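Local coordinates for protein isoaspartyl dipeptidase (Fervidobacterium islandicum, PDB 7CDH) that probably hydrolyses isoaspartyl (beta-aspartyl) dipeptides as a zinc-dependent M38 metallopeptidase of the amidohydrolase family, consistent with a role in protein repair, at residues Ile245-Leu250 with Asp266-Ala271. Numbering follows the deposited sequence.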
loop_
_atom_site.group_PDB
_atom_site.type_symbol
_atom_site.label_atom_id
_atom_site.label_comp_id
_atom_site.label_asym_id
_atom_site.label_seq_id
_atom_site.Cartn_x
_atom_site.Cartn_y
_atom_site.Cartn_z
ATOM N N ILE A 245 23.674 30.594 10.871
ATOM C CA ILE A 245 24.132 29.403 11.619
ATOM C C ILE A 245 23.540 29.507 13.027
ATOM O O ILE A 245 23.247 30.627 13.442
ATOM C CB ILE A 245 25.671 29.301 11.605
ATOM C CG1 ILE A 245 26.347 30.411 12.417
ATOM C CG2 ILE A 245 26.156 29.298 10.170
ATOM C CD1 ILE A 245 27.856 30.324 12.477
ATOM N N ASP A 246 23.361 28.359 13.695
ATOM C CA ASP A 246 22.839 28.225 15.075
ATOM C C ASP A 246 23.942 27.615 15.919
ATOM O O ASP A 246 24.635 26.726 15.447
ATOM C CB ASP A 246 21.558 27.392 15.152
ATOM C CG ASP A 246 20.951 27.353 16.553
ATOM O OD1 ASP A 246 20.702 28.431 17.109
ATOM O OD2 ASP A 246 20.740 26.248 17.093
ATOM N N LEU A 247 24.128 28.156 17.105
ATOM C CA LEU A 247 25.145 27.735 18.091
ATOM C C LEU A 247 24.372 27.215 19.299
ATOM O O LEU A 247 23.356 27.842 19.708
ATOM C CB LEU A 247 26.001 28.947 18.487
ATOM C CG LEU A 247 26.554 29.800 17.346
ATOM C CD1 LEU A 247 27.307 31.022 17.884
ATOM C CD2 LEU A 247 27.460 28.985 16.438
ATOM N N THR A 248 24.802 26.107 19.865
ATOM C CA THR A 248 24.092 25.572 21.043
ATOM C C THR A 248 24.484 26.461 22.221
ATOM O O THR A 248 25.687 26.558 22.539
ATOM C CB THR A 248 24.377 24.085 21.251
ATOM O OG1 THR A 248 24.060 23.422 20.026
ATOM C CG2 THR A 248 23.562 23.539 22.393
ATOM N N ALA A 249 23.497 27.092 22.824
ATOM C CA ALA A 249 23.654 27.894 24.051
ATOM C C ALA A 249 24.513 27.144 25.075
ATOM O O ALA A 249 24.433 25.909 25.172
ATOM C CB ALA A 249 22.300 28.222 24.620
ATOM N N LEU A 250 25.293 27.902 25.840
ATOM C CA LEU A 250 25.986 27.412 27.051
ATOM C C LEU A 250 24.905 27.018 28.059
ATOM O O LEU A 250 23.955 27.795 28.235
ATOM C CB LEU A 250 26.900 28.520 27.574
ATOM C CG LEU A 250 28.262 28.058 28.068
ATOM C CD1 LEU A 250 29.088 27.558 26.902
ATOM C CD2 LEU A 250 28.963 29.199 28.800
ATOM N N ASP A 266 32.855 32.469 23.008
ATOM C CA ASP A 266 33.962 32.831 22.088
ATOM C C ASP A 266 33.385 33.010 20.689
ATOM O O ASP A 266 33.715 34.005 20.014
ATOM C CB ASP A 266 35.073 31.785 22.110
ATOM C CG ASP A 266 35.664 31.601 23.500
ATOM O OD1 ASP A 266 35.968 32.650 24.166
ATOM O OD2 ASP A 266 35.783 30.416 23.929
ATOM N N ALA A 267 32.548 32.071 20.263
ATOM C CA ALA A 267 31.954 32.073 18.913
ATOM C C ALA A 267 31.223 33.404 18.672
ATOM O O ALA A 267 31.418 34.018 17.612
ATOM C CB ALA A 267 31.056 30.867 18.787
ATOM N N ILE A 268 30.390 33.826 19.609
ATOM C CA ILE A 268 29.541 35.043 19.454
ATOM C C ILE A 268 30.445 36.293 19.381
ATOM O O ILE A 268 30.115 37.256 18.626
ATOM C CB ILE A 268 28.516 35.120 20.604
ATOM C CG1 ILE A 268 27.440 34.056 20.410
ATOM C CG2 ILE A 268 27.916 36.525 20.753
ATOM C CD1 ILE A 268 26.489 33.941 21.567
ATOM N N CYS A 269 31.521 36.302 20.166
ATOM C CA CYS A 269 32.465 37.445 20.259
ATOM C C CYS A 269 33.235 37.552 18.948
ATOM O O CYS A 269 33.324 38.663 18.410
ATOM C CB CYS A 269 33.384 37.322 21.468
ATOM S SG CYS A 269 32.482 37.597 23.018
ATOM N N GLU A 270 33.678 36.424 18.410
ATOM C CA GLU A 270 34.339 36.407 17.090
ATOM C C GLU A 270 33.351 36.904 16.037
ATOM O O GLU A 270 33.784 37.673 15.173
ATOM C CB GLU A 270 34.853 35.025 16.752
ATOM C CG GLU A 270 35.594 34.979 15.424
ATOM C CD GLU A 270 36.389 33.701 15.178
ATOM O OE1 GLU A 270 36.598 32.944 16.156
ATOM O OE2 GLU A 270 36.816 33.474 14.012
ATOM N N ALA A 271 32.075 36.503 16.084
ATOM C CA ALA A 271 31.136 36.849 14.996
ATOM C C ALA A 271 30.914 38.368 15.002
ATOM O O ALA A 271 30.834 38.950 13.890
ATOM C CB ALA A 271 29.848 36.060 15.095
#
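Leu247 meets Ala267 and Ile268 through a single methyl group, CD1. Leu247 CD1 lies 3.9 Å from Ala267 CB. The distance from Leu247 CD1 to Ile268 CG1 is 4.0 Å. Two neighbouring residues of the helix thus share one leucine branch. The CB of Leu247 is directed toward the helix. Its CG stands beside the backbone N and anti to the carbonyl carbon (chi1 -49°), and the extended chi2 of 176° carries CD1 forward to the helix surface. Ala267 also points at the strand, but it is short and offers just its methyl. The CB of Ile268 leaves the helix to one side, and its CG1 branch reaches nearer the strand, crossing the leucine at a slant. No hydrogen bond joins the two segments. In the TIM-barrel fold of the amidohydrolases, this is the packing of a barrel strand, 245-248, against the helix that follows it, 264-273. The helix leads on to strand 280-283, which pairs in parallel with 245-248. Ile282 of that strand touches both Leu247 and Ile268. Phe232 of helix 229-240 touches Ala267, and Val317 of helix 309-318 packs on Ile268. Thr248, next to Leu247, hydrogen-bonds through OG1 to ND1 of the zinc ligand His224.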